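Local coordinates for L-threonine 3-dehydrogenase (Clostridioides difficile, PDB 7OL1), which probably catalyses the NAD+-dependent oxidation of L-threonine to 2-amino-3-ketobutyrate, at residues A[169-174]-A[187-192]; A[194-199]-A[329-334]; A[210-215]-A[323-328]; A[264-269]-A[301-306]. All coordinates share one frame; numbering follows the deposited sequence.

Contact 1: A[169-174]-A[187-192]; sequences SGELLC and GVRFPG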
loop_
_atom_site.group_PDB
_atom_site.type_symbol
_atom_site.label_atom_id
_atom_site.label_comp_id
_atom_site.label_asym_id
_atom_site.label_seq_id
_atom_site.Cartn_x
_atom_site.Cartn_y
_atom_site.Cartn_z
ATOM N N SER A 169 2.555 1.575 -0.780
ATOM C CA SER A 169 1.719 1.231 -1.966
ATOM C C SER A 169 2.635 0.931 -3.152
ATOM O O SER A 169 2.405 -0.075 -3.852
ATOM C CB SER A 169 0.760 2.325 -2.311
ATOM O OG SER A 169 -0.246 2.431 -1.326
ATOM N N GLY A 170 3.668 1.755 -3.321
ATOM C CA GLY A 170 4.652 1.613 -4.408
ATOM C C GLY A 170 5.542 0.390 -4.257
ATOM O O GLY A 170 5.753 -0.292 -5.264
ATOM N N GLU A 171 6.087 0.140 -3.065
ATOM C CA GLU A 171 6.872 -1.102 -2.818
ATOM C C GLU A 171 6.026 -2.294 -3.287
ATOM O O GLU A 171 6.504 -3.068 -4.145
ATOM C CB GLU A 171 7.291 -1.210 -1.357
ATOM C CG GLU A 171 8.484 -0.342 -0.997
ATOM C CD GLU A 171 8.829 -0.350 0.492
ATOM O OE1 GLU A 171 9.439 0.627 0.966
ATOM O OE2 GLU A 171 8.491 -1.343 1.181
ATOM N N LEU A 172 4.777 -2.377 -2.836
ATOM C CA LEU A 172 3.877 -3.515 -3.155
ATOM C C LEU A 172 3.706 -3.639 -4.664
ATOM O O LEU A 172 3.704 -4.767 -5.186
ATOM C CB LEU A 172 2.543 -3.278 -2.454
ATOM C CG LEU A 172 2.618 -3.498 -0.946
ATOM C CD1 LEU A 172 1.389 -2.981 -0.216
ATOM C CD2 LEU A 172 2.801 -4.974 -0.671
ATOM N N LEU A 173 3.606 -2.503 -5.336
ATOM C CA LEU A 173 3.231 -2.438 -6.768
ATOM C C LEU A 173 4.459 -2.814 -7.597
ATOM O O LEU A 173 4.345 -3.635 -8.564
ATOM C CB LEU A 173 2.781 -1.002 -7.014
ATOM C CG LEU A 173 1.778 -0.758 -8.126
ATOM C CD1 LEU A 173 0.651 -1.774 -8.115
ATOM C CD2 LEU A 173 1.239 0.645 -7.944
ATOM N N CYS A 174 5.601 -2.238 -7.225
ATOM C CA CYS A 174 6.882 -2.576 -7.856
ATOM C C CYS A 174 7.161 -4.074 -7.687
ATOM O O CYS A 174 7.586 -4.692 -8.689
ATOM C CB CYS A 174 7.993 -1.715 -7.298
ATOM S SG CYS A 174 7.799 0.039 -7.694
ATOM N N GLY A 187 14.718 -1.263 -5.515
ATOM C CA GLY A 187 14.761 0.045 -4.843
ATOM C C GLY A 187 15.384 -0.002 -3.473
ATOM O O GLY A 187 15.618 -1.076 -2.956
ATOM N N VAL A 188 15.587 1.161 -2.879
ATOM C CA VAL A 188 16.178 1.268 -1.530
ATOM C C VAL A 188 15.282 2.194 -0.728
ATOM O O VAL A 188 14.649 3.043 -1.334
ATOM C CB VAL A 188 17.620 1.787 -1.600
ATOM C CG1 VAL A 188 18.509 0.839 -2.394
ATOM C CG2 VAL A 188 17.674 3.198 -2.156
ATOM N N ARG A 189 15.219 1.972 0.579
ATOM C CA ARG A 189 14.629 2.909 1.552
ATOM C C ARG A 189 15.754 3.818 2.030
ATOM O O ARG A 189 16.525 3.429 2.901
ATOM C CB ARG A 189 13.947 2.157 2.695
ATOM C CG ARG A 189 13.067 0.996 2.253
ATOM C CD ARG A 189 12.192 0.540 3.411
ATOM N NE ARG A 189 11.253 -0.492 3.019
ATOM C CZ ARG A 189 11.327 -1.775 3.333
ATOM N NH1 ARG A 189 12.310 -2.245 4.091
ATOM N NH2 ARG A 189 10.373 -2.583 2.907
ATOM N N PHE A 190 15.854 4.992 1.442
ATOM C CA PHE A 190 16.794 6.037 1.893
ATOM C C PHE A 190 16.380 6.551 3.264
ATOM O O PHE A 190 15.209 6.820 3.558
ATOM C CB PHE A 190 16.877 7.196 0.899
ATOM C CG PHE A 190 17.547 6.835 -0.391
ATOM C CD1 PHE A 190 18.885 6.500 -0.415
ATOM C CD2 PHE A 190 16.832 6.800 -1.575
ATOM C CE1 PHE A 190 19.503 6.147 -1.604
ATOM C CE2 PHE A 190 17.452 6.449 -2.763
ATOM C CZ PHE A 190 18.788 6.138 -2.777
ATOM N N PRO A 191 17.386 6.746 4.123
ATOM C CA PRO A 191 17.229 7.570 5.305
ATOM C C PRO A 191 17.414 9.040 4.949
ATOM O O PRO A 191 17.516 9.343 3.785
ATOM C CB PRO A 191 18.428 7.122 6.143
ATOM C CG PRO A 191 19.507 6.839 5.116
ATOM C CD PRO A 191 18.745 6.197 3.976
ATOM N N GLY A 192 17.521 9.887 5.972
ATOM C CA GLY A 192 18.049 11.253 5.841
ATOM C C GLY A 192 19.303 11.252 4.992
ATOM O O GLY A 192 20.232 10.489 5.294
#
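Glu171 and Arg189 meet in a buried, bidentate salt bridge, the one direct link between helix 162-181 and strand 184-194 within these segments. The arginine grips side-on: Arg189 NE donates to Glu171 OE1 at 3.0 Å, and Arg189 NH2 to Glu171 OE2 at 2.8 Å, with a nearly straight N-H...O angle of 168° in the second bond. Both oxygens lie close to the guanidinium plane, yet the carboxylate is turned 44° against that plane. OE1 is therefore met on its syn side but obliquely, and OE2 from above the carboxylate plane. Two long residues suit the gap, since the nearest alpha carbons, Glu171 CA and Gly187 CA, are 8.2 Å apart. Arg189 does not start out aimed at the helix; its chain runs extended from CG to NE and so carries the charged end across.

Further hydrogen bonds fix both groups. Ser137 OG bonds to Glu171 OE1 and Gln157 NE2 to OE2, while Arg189 NH1 is held by Asn261 OD1 and the backbone oxygen of Gln153. Burial of the carboxylate is thus well compensated.

A second ionic partner comes from the dimer mate: Arg158 of the second subunit forms a salt bridge with Glu171 OE2. Two guanidinium groups round one carboxylate would be expected to keep it ionised. Strand 132-138, helix 162-181 and strand 184-194, the outer two paired in parallel, form a beta-alpha-beta crossover of the Rossmann-type fold, here pinned across by charge.

Contact 2: A[194-199]-A[329-334]; sequences ISYVTP and LEKLSE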
loop_
_atom_site.group_PDB
_atom_site.type_symbol
_atom_site.label_atom_id
_atom_site.label_comp_id
_atom_site.label_asym_id
_atom_site.label_seq_id
_atom_site.Cartn_x
_atom_site.Cartn_y
_atom_site.Cartn_z
ATOM N N ILE A 194 22.387 13.733 3.473
ATOM C CA ILE A 194 23.245 14.931 3.707
ATOM C C ILE A 194 23.999 15.183 2.405
ATOM O O ILE A 194 24.716 14.233 1.959
ATOM C CB ILE A 194 24.257 14.690 4.856
ATOM C CG1 ILE A 194 23.636 14.013 6.076
ATOM C CG2 ILE A 194 24.962 15.971 5.262
ATOM C CD1 ILE A 194 22.668 14.894 6.785
ATOM N N SER A 195 23.855 16.384 1.825
ATOM C CA SER A 195 24.681 16.825 0.666
ATOM C C SER A 195 25.152 18.272 0.835
ATOM O O SER A 195 24.589 19.019 1.667
ATOM C CB SER A 195 23.980 16.631 -0.651
ATOM O OG SER A 195 23.223 17.778 -1.004
ATOM N N TYR A 196 26.169 18.620 0.050
ATOM C CA TYR A 196 26.787 19.965 0.012
ATOM C C TYR A 196 26.324 20.747 -1.219
ATOM O O TYR A 196 26.418 21.979 -1.171
ATOM C CB TYR A 196 28.302 19.832 0.022
ATOM C CG TYR A 196 28.898 18.835 -0.937
ATOM C CD1 TYR A 196 29.215 19.194 -2.237
ATOM C CD2 TYR A 196 29.242 17.562 -0.517
ATOM C CE1 TYR A 196 29.831 18.306 -3.105
ATOM C CE2 TYR A 196 29.849 16.656 -1.375
ATOM C CZ TYR A 196 30.153 17.030 -2.674
ATOM O OH TYR A 196 30.761 16.149 -3.528
ATOM N N VAL A 197 25.848 20.053 -2.264
ATOM C CA VAL A 197 25.333 20.644 -3.539
ATOM C C VAL A 197 23.963 21.289 -3.303
ATOM O O VAL A 197 23.698 22.323 -3.926
ATOM C CB VAL A 197 25.229 19.600 -4.669
ATOM C CG1 VAL A 197 24.646 20.195 -5.946
ATOM C CG2 VAL A 197 26.562 18.920 -4.957
ATOM N N THR A 198 23.102 20.677 -2.490
ATOM C CA THR A 198 21.675 21.078 -2.356
ATOM C C THR A 198 21.533 21.784 -1.011
ATOM O O THR A 198 22.085 21.339 -0.008
ATOM C CB THR A 198 20.721 19.896 -2.589
ATOM O OG1 THR A 198 21.016 19.157 -3.794
ATOM C CG2 THR A 198 19.281 20.367 -2.592
ATOM N N PRO A 199 20.943 22.997 -0.985
ATOM C CA PRO A 199 20.871 23.784 0.244
ATOM C C PRO A 199 19.783 23.290 1.191
ATOM O O PRO A 199 18.739 22.840 0.723
ATOM C CB PRO A 199 20.562 25.214 -0.242
ATOM C CG PRO A 199 19.872 25.028 -1.580
ATOM C CD PRO A 199 20.434 23.740 -2.151
ATOM N N LEU A 329 32.836 20.305 5.645
ATOM C CA LEU A 329 33.384 21.632 6.025
ATOM C C LEU A 329 34.413 22.078 4.975
ATOM O O LEU A 329 34.480 23.283 4.717
ATOM C CB LEU A 329 33.949 21.539 7.443
ATOM C CG LEU A 329 32.910 21.233 8.529
ATOM C CD1 LEU A 329 33.564 20.955 9.877
ATOM C CD2 LEU A 329 31.905 22.367 8.655
ATOM N N GLU A 330 35.118 21.141 4.332
ATOM C CA GLU A 330 35.951 21.416 3.127
ATOM C C GLU A 330 35.046 21.927 1.997
ATOM O O GLU A 330 35.281 23.069 1.534
ATOM C CB GLU A 330 36.701 20.170 2.644
ATOM C CG GLU A 330 37.720 19.628 3.630
ATOM C CD GLU A 330 38.422 18.355 3.178
ATOM O OE1 GLU A 330 38.496 18.106 1.942
ATOM O OE2 GLU A 330 38.889 17.611 4.064
ATOM N N LYS A 331 34.054 21.117 1.591
ATOM C CA LYS A 331 33.192 21.324 0.387
ATOM C C LYS A 331 32.267 22.543 0.580
ATOM O O LYS A 331 31.807 23.088 -0.454
ATOM C CB LYS A 331 32.365 20.071 0.055
ATOM C CG LYS A 331 32.929 19.134 -1.011
ATOM C CD LYS A 331 34.193 18.432 -0.605
ATOM C CE LYS A 331 34.973 17.866 -1.772
ATOM N NZ LYS A 331 34.604 16.459 -2.024
ATOM N N LEU A 332 32.007 22.970 1.821
ATOM C CA LEU A 332 31.202 24.193 2.098
ATOM C C LEU A 332 32.089 25.449 2.161
ATOM O O LEU A 332 31.517 26.558 2.219
ATOM C CB LEU A 332 30.427 24.015 3.406
ATOM C CG LEU A 332 29.170 23.149 3.337
ATOM C CD1 LEU A 332 28.460 23.146 4.679
ATOM C CD2 LEU A 332 28.214 23.622 2.253
ATOM N N SER A 333 33.419 25.303 2.178
ATOM C CA SER A 333 34.393 26.431 2.198
ATOM C C SER A 333 34.825 26.767 0.767
ATOM O O SER A 333 34.694 27.942 0.383
ATOM C CB SER A 333 35.573 26.136 3.083
ATOM O OG SER A 333 35.299 26.589 4.397
ATOM N N GLU A 334 35.319 25.767 0.033
ATOM C CA GLU A 334 35.479 25.764 -1.451
ATOM C C GLU A 334 34.285 26.472 -2.128
ATOM O O GLU A 334 34.521 27.232 -3.093
ATOM C CB GLU A 334 35.650 24.312 -1.915
ATOM C CG GLU A 334 35.340 24.049 -3.386
ATOM C CD GLU A 334 34.829 22.640 -3.674
ATOM O OE1 GLU A 334 33.678 22.343 -3.281
ATOM O OE2 GLU A 334 35.581 21.831 -4.275
#
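A CH-pi contact between Tyr196 and Lys331 joins the loop that follows strand 184-194 of the Rossmann-type sheet to helix 321-334, the last helix of the chain. The lysine supplies its methylene groups rather than its charge. Lys331 CG stands 3.7 Å from the centroid of the Tyr196 ring and only 5° off the ring normal, so it sits squarely over the face. Behind it, Lys331 CB rests 3.8 Å from Tyr196 CG, at the root of the ring. Beyond CG the lysine chain lifts off the face, and a bend at chi4 (-93°) turns the ammonium back toward the hydroxyl side. Its ammonium ends above the hydroxyl end of the ring, with Lys331 NZ 4.1 Å from Tyr196 OH, and forms a long, weak ion pair with Asp327 one turn earlier in the helix. Such a residue suits a partly exposed site: the aliphatic portion packs while the charge can stay near solvent.

Next to the tyrosine the loop is shaped by an ST motif, in which Ser195 OG accepts a hydrogen bond from Thr198 N at 3.3 Å. Tyr196, held within this turn, also packs on Tyr235 of strand 232-235 and on Met328 of the helix. Leu332 is the buried member of the group, and its branched end fills in beside the base of the tyrosine: Leu332 CD2 lies 4.4 Å from Tyr196 CB and 4.2 Å from Tyr196 O.

Contact 3: A[210-215]-A[323-328]; sequences DIYYEA and KMTKDM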
loop_
_atom_site.group_PDB
_atom_site.type_symbol
_atom_site.label_atom_id
_atom_site.label_comp_id
_atom_site.label_asym_id
_atom_site.label_seq_id
_atom_site.Cartn_x
_atom_site.Cartn_y
_atom_site.Cartn_z
ATOM N N ASP A 210 21.968 21.900 7.512
ATOM C CA ASP A 210 22.007 23.304 8.017
ATOM C C ASP A 210 23.043 23.462 9.144
ATOM O O ASP A 210 23.640 24.541 9.228
ATOM C CB ASP A 210 20.621 23.783 8.474
ATOM C CG ASP A 210 20.358 25.279 8.322
ATOM O OD1 ASP A 210 21.201 25.986 7.702
ATOM O OD2 ASP A 210 19.300 25.732 8.817
ATOM N N ILE A 211 23.261 22.446 9.978
ATOM C CA ILE A 211 24.243 22.503 11.104
ATOM C C ILE A 211 25.622 22.890 10.559
ATOM O O ILE A 211 26.315 23.666 11.232
ATOM C CB ILE A 211 24.306 21.173 11.889
ATOM C CG1 ILE A 211 25.001 21.356 13.241
ATOM C CG2 ILE A 211 24.963 20.071 11.063
ATOM C CD1 ILE A 211 24.960 20.133 14.123
ATOM N N TYR A 212 26.024 22.353 9.407
ATOM C CA TYR A 212 27.371 22.595 8.818
ATOM C C TYR A 212 27.444 24.030 8.274
ATOM O O TYR A 212 28.529 24.644 8.354
ATOM C CB TYR A 212 27.694 21.575 7.723
ATOM C CG TYR A 212 27.910 20.165 8.208
ATOM C CD1 TYR A 212 29.078 19.802 8.845
ATOM C CD2 TYR A 212 26.961 19.185 8.004
ATOM C CE1 TYR A 212 29.296 18.506 9.282
ATOM C CE2 TYR A 212 27.157 17.885 8.442
ATOM C CZ TYR A 212 28.331 17.539 9.081
ATOM O OH TYR A 212 28.530 16.258 9.503
ATOM N N TYR A 213 26.331 24.536 7.727
ATOM C CA TYR A 213 26.193 25.927 7.219
ATOM C C TYR A 213 26.372 26.861 8.428
ATOM O O TYR A 213 27.356 27.618 8.446
ATOM C CB TYR A 213 24.887 26.125 6.428
ATOM C CG TYR A 213 24.894 25.610 5.000
ATOM C CD1 TYR A 213 25.090 24.266 4.738
ATOM C CD2 TYR A 213 24.696 26.442 3.905
ATOM C CE1 TYR A 213 25.089 23.761 3.449
ATOM C CE2 TYR A 213 24.698 25.955 2.603
ATOM C CZ TYR A 213 24.894 24.603 2.374
ATOM O OH TYR A 213 24.896 24.043 1.132
ATOM N N GLU A 214 25.527 26.736 9.454
ATOM C CA GLU A 214 25.545 27.632 10.644
ATOM C C GLU A 214 26.835 27.447 11.459
ATOM O O GLU A 214 26.983 28.201 12.430
ATOM C CB GLU A 214 24.336 27.405 11.558
ATOM C CG GLU A 214 22.987 27.689 10.912
ATOM C CD GLU A 214 22.811 29.078 10.326
ATOM O OE1 GLU A 214 23.404 30.025 10.874
ATOM O OE2 GLU A 214 22.083 29.204 9.324
ATOM N N ALA A 215 27.728 26.512 11.104
ATOM C CA ALA A 215 29.000 26.250 11.831
ATOM C C ALA A 215 30.122 27.135 11.275
ATOM O O ALA A 215 30.918 27.682 12.072
ATOM C CB ALA A 215 29.385 24.790 11.748
ATOM N N LYS A 323 34.198 11.134 8.911
ATOM C CA LYS A 323 34.640 11.303 7.496
ATOM C C LYS A 323 33.728 12.334 6.827
ATOM O O LYS A 323 34.250 13.285 6.202
ATOM C CB LYS A 323 34.635 9.984 6.715
ATOM C CG LYS A 323 35.961 9.658 6.037
ATOM C CD LYS A 323 35.855 9.203 4.598
ATOM C CE LYS A 323 37.164 9.320 3.838
ATOM N NZ LYS A 323 37.037 8.787 2.459
ATOM N N MET A 324 32.419 12.185 7.018
ATOM C CA MET A 324 31.409 13.137 6.499
ATOM C C MET A 324 31.727 14.545 7.009
ATOM O O MET A 324 31.933 15.444 6.167
ATOM C CB MET A 324 29.999 12.743 6.940
ATOM C CG MET A 324 28.928 13.635 6.362
ATOM S SD MET A 324 27.299 12.906 6.530
ATOM C CE MET A 324 26.865 13.409 8.192
ATOM N N THR A 325 31.761 14.740 8.328
ATOM C CA THR A 325 31.944 16.079 8.952
ATOM C C THR A 325 33.176 16.784 8.359
ATOM O O THR A 325 33.079 17.989 8.063
ATOM C CB THR A 325 32.033 15.986 10.478
ATOM O OG1 THR A 325 30.869 15.324 10.972
ATOM C CG2 THR A 325 32.149 17.345 11.136
ATOM N N LYS A 326 34.298 16.083 8.177
ATOM C CA LYS A 326 35.525 16.698 7.603
ATOM C C LYS A 326 35.180 17.197 6.193
ATOM O O LYS A 326 35.276 18.421 5.956
ATOM C CB LYS A 326 36.710 15.724 7.614
ATOM C CG LYS A 326 38.088 16.386 7.672
ATOM C CD LYS A 326 39.267 15.471 7.346
ATOM C CE LYS A 326 39.461 14.366 8.364
ATOM N NZ LYS A 326 39.625 13.055 7.701
ATOM N N ASP A 327 34.722 16.284 5.328
ATOM C CA ASP A 327 34.419 16.542 3.893
ATOM C C ASP A 327 33.357 17.636 3.734
ATOM O O ASP A 327 33.434 18.359 2.731
ATOM C CB ASP A 327 33.925 15.295 3.166
ATOM C CG ASP A 327 34.135 15.376 1.669
ATOM O OD1 ASP A 327 35.313 15.331 1.255
ATOM O OD2 ASP A 327 33.122 15.491 0.932
ATOM N N MET A 328 32.393 17.752 4.649
ATOM C CA MET A 328 31.314 18.763 4.505
ATOM C C MET A 328 31.905 20.161 4.704
ATOM O O MET A 328 31.519 21.088 3.958
ATOM C CB MET A 328 30.155 18.527 5.480
ATOM C CG MET A 328 29.178 17.493 4.963
ATOM S SD MET A 328 28.279 18.066 3.483
ATOM C CE MET A 328 27.086 19.165 4.254
#
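Helices 210-215 and 323-328 pass each other with axes 11.0 Å apart at closest approach and a signed crossing angle of -48°, a separation wide enough for a whole aromatic ring. Tyr212 fills it. With CG anti to the carbonyl carbon (chi1 -69°), its ring reaches to the second helix and is met on both face and edge. Over the face comes Met328: its CB stands 3.8 Å from the Tyr212 centroid, and the chain, bent at chi2 and chi3, curls back so that Met328 CE lies 3.8 Å from Tyr212 CD2. The sulfur, Met328 SD, stays above the face at 5.2 Å from the Tyr212 centroid, a distant Met-aromatic contact. Flexible methionine suits such moulding.

At the rim, Thr325 CG2 touches Tyr212 CE1 at 3.6 Å. Beside it the phenol donates a hydrogen bond from Tyr212 OH to Thr325 OG1, 2.9 Å long, and Thr325 OG1 in turn hydrogen-bonds to Leu321 O. Threonine thus serves both the apolar rim and the buried phenol. Ile272 and Ile276 of helix 269-277 also pack on Tyr212, making a three-helix core consistent with the smaller C-terminal domain of extended short-chain dehydrogenases.

Contact 4: A[264-269]-A[301-306]; sequences AMSFSP and PNSLDS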
loop_
_atom_site.group_PDB
_atom_site.type_symbol
_atom_site.label_atom_id
_atom_site.label_comp_id
_atom_site.label_asym_id
_atom_site.label_seq_id
_atom_site.Cartn_x
_atom_site.Cartn_y
_atom_site.Cartn_z
ATOM N N ALA A 264 24.118 4.086 6.940
ATOM C CA ALA A 264 25.564 4.301 7.151
ATOM C C ALA A 264 25.826 4.692 8.604
ATOM O O ALA A 264 26.966 4.515 9.045
ATOM C CB ALA A 264 26.041 5.387 6.221
ATOM N N MET A 265 24.809 5.225 9.290
ATOM C CA MET A 265 24.944 5.847 10.630
ATOM C C MET A 265 23.549 6.158 11.204
ATOM O O MET A 265 22.611 6.259 10.414
ATOM C CB MET A 265 25.851 7.097 10.588
ATOM C CG MET A 265 25.508 8.185 9.567
ATOM S SD MET A 265 26.857 9.412 9.164
ATOM C CE MET A 265 27.890 8.434 8.083
ATOM N N SER A 266 23.427 6.135 12.540
ATOM C CA SER A 266 22.387 6.794 13.373
ATOM C C SER A 266 23.075 7.825 14.266
ATOM O O SER A 266 24.187 7.543 14.722
ATOM C CB SER A 266 21.627 5.827 14.244
ATOM O OG SER A 266 21.292 4.653 13.527
ATOM N N PHE A 267 22.431 8.958 14.542
ATOM C CA PHE A 267 22.981 9.957 15.478
ATOM C C PHE A 267 21.952 11.023 15.878
ATOM O O PHE A 267 21.011 11.434 15.123
ATOM C CB PHE A 267 24.285 10.532 14.925
ATOM C CG PHE A 267 24.240 11.162 13.556
ATOM C CD1 PHE A 267 23.561 12.359 13.353
ATOM C CD2 PHE A 267 24.950 10.607 12.497
ATOM C CE1 PHE A 267 23.544 12.959 12.106
ATOM C CE2 PHE A 267 24.948 11.221 11.256
ATOM C CZ PHE A 267 24.248 12.395 11.065
ATOM N N SER A 268 22.139 11.438 17.127
ATOM C CA SER A 268 21.431 12.545 17.801
ATOM C C SER A 268 22.162 13.830 17.455
ATOM O O SER A 268 23.356 13.797 17.182
ATOM C CB SER A 268 21.402 12.315 19.282
ATOM O OG SER A 268 22.727 12.255 19.805
ATOM N N PRO A 269 21.474 14.987 17.477
ATOM C CA PRO A 269 22.102 16.265 17.127
ATOM C C PRO A 269 23.419 16.528 17.878
ATOM O O PRO A 269 24.356 17.105 17.331
ATOM C CB PRO A 269 21.023 17.278 17.546
ATOM C CG PRO A 269 19.713 16.530 17.391
ATOM C CD PRO A 269 20.047 15.117 17.815
ATOM N N PRO A 301 11.877 4.814 12.957
ATOM C CA PRO A 301 13.014 4.100 13.520
ATOM C C PRO A 301 14.258 4.961 13.814
ATOM O O PRO A 301 14.477 6.006 13.185
ATOM C CB PRO A 301 13.351 3.078 12.431
ATOM C CG PRO A 301 12.050 2.834 11.692
ATOM C CD PRO A 301 11.203 4.071 11.888
ATOM N N ASN A 302 15.048 4.473 14.775
ATOM C CA ASN A 302 16.312 5.083 15.251
ATOM C C ASN A 302 17.443 4.543 14.376
ATOM O O ASN A 302 18.429 5.304 14.149
ATOM C CB ASN A 302 16.588 4.766 16.724
ATOM C CG ASN A 302 15.421 5.073 17.641
ATOM O OD1 ASN A 302 14.811 6.142 17.546
ATOM N ND2 ASN A 302 15.104 4.131 18.524
ATOM N N SER A 303 17.312 3.286 13.923
ATOM C CA SER A 303 18.352 2.584 13.118
ATOM C C SER A 303 17.730 1.387 12.394
ATOM O O SER A 303 16.861 0.726 12.987
ATOM C CB SER A 303 19.518 2.162 13.985
ATOM O OG SER A 303 19.192 1.004 14.737
ATOM N N LEU A 304 18.157 1.118 11.161
ATOM C CA LEU A 304 17.599 0.014 10.338
ATOM C C LEU A 304 18.676 -1.049 10.196
ATOM O O LEU A 304 19.892 -0.707 10.326
ATOM C CB LEU A 304 17.202 0.473 8.923
ATOM C CG LEU A 304 16.365 1.744 8.754
ATOM C CD1 LEU A 304 16.559 2.302 7.351
ATOM C CD2 LEU A 304 14.888 1.487 9.013
ATOM N N ASP A 305 18.242 -2.241 9.789
ATOM C CA ASP A 305 19.125 -3.394 9.529
ATOM C C ASP A 305 19.336 -3.555 8.019
ATOM O O ASP A 305 18.482 -4.173 7.360
ATOM C CB ASP A 305 18.550 -4.637 10.232
ATOM C CG ASP A 305 19.400 -5.886 10.090
ATOM O OD1 ASP A 305 20.557 -5.753 9.631
ATOM O OD2 ASP A 305 18.891 -6.979 10.386
ATOM N N SER A 306 20.519 -3.164 7.538
ATOM C CA SER A 306 20.982 -3.297 6.128
ATOM C C SER A 306 21.382 -4.727 5.744
ATOM O O SER A 306 21.878 -4.925 4.593
ATOM C CB SER A 306 22.134 -2.357 5.837
ATOM O OG SER A 306 22.589 -1.658 6.992
#
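Ser266 reaches across to the loop 301-306 with its hydroxyl, donating a hydrogen bond from Ser266 OG to Asn302 O at 3.0 Å. The torsion that makes this possible leaves OG beside its own backbone N and anti to the carbonyl carbon (chi1 -43°). The donor comes in at a bend, with a C=O...O angle of 131°, and tilted 20° from the carbonyl plane. Serine fits because the chains are close here, Ser266 CA and Ser303 CA being 5.8 Å apart, and a short side chain can still reach a backbone oxygen.

Ser303 lies alongside, its CB against Ser266 OG. Its own hydroxyl takes the rotamer between backbone N and carbonyl carbon and is bonded to Met150 N instead. Behind this meeting, strand 265-266 pairs antiparallel with strand 232-235 in the large mixed sheet, and Asp232 of that neighbour both touches Ser266 and accepts from Leu304 N. Sheet and loop are thereby tied at a second point.

The residues flanking Ser266 turn from the loop, as expected of neighbours in an extended chain. Met265 and Phe267 pack on Met324 of helix 321-334, and the sulfur of Met265 lies at the edge of the Phe267 ring, in its plane. Ser268 occupies the N-cap position of helix 269-277, where its OG hydrogen-bonds to Glu271 OE1.

In the fold
Along the chain contact 1 closes first, and strand 184-194 then leads directly into the loop of contact 2, although the two centres are 27 Å apart on opposite sides of the chain's centre. Contacts 2 and 3 are neighbours, 7 Å between centres: both use helix 321-334, and Leu332 packs against Tyr212 and Tyr213. Contact 4, whose residues fall within the sequence span of contact 3, touches it where Met324 CE meets Phe267 CZ, 4.0 Å away. Contacts 1 and 4, 18 Å apart, reach the same mixed sheet. The C-terminal helix thus comes back to both the central sheet and helix 207-217, uniting distant parts of the sequence.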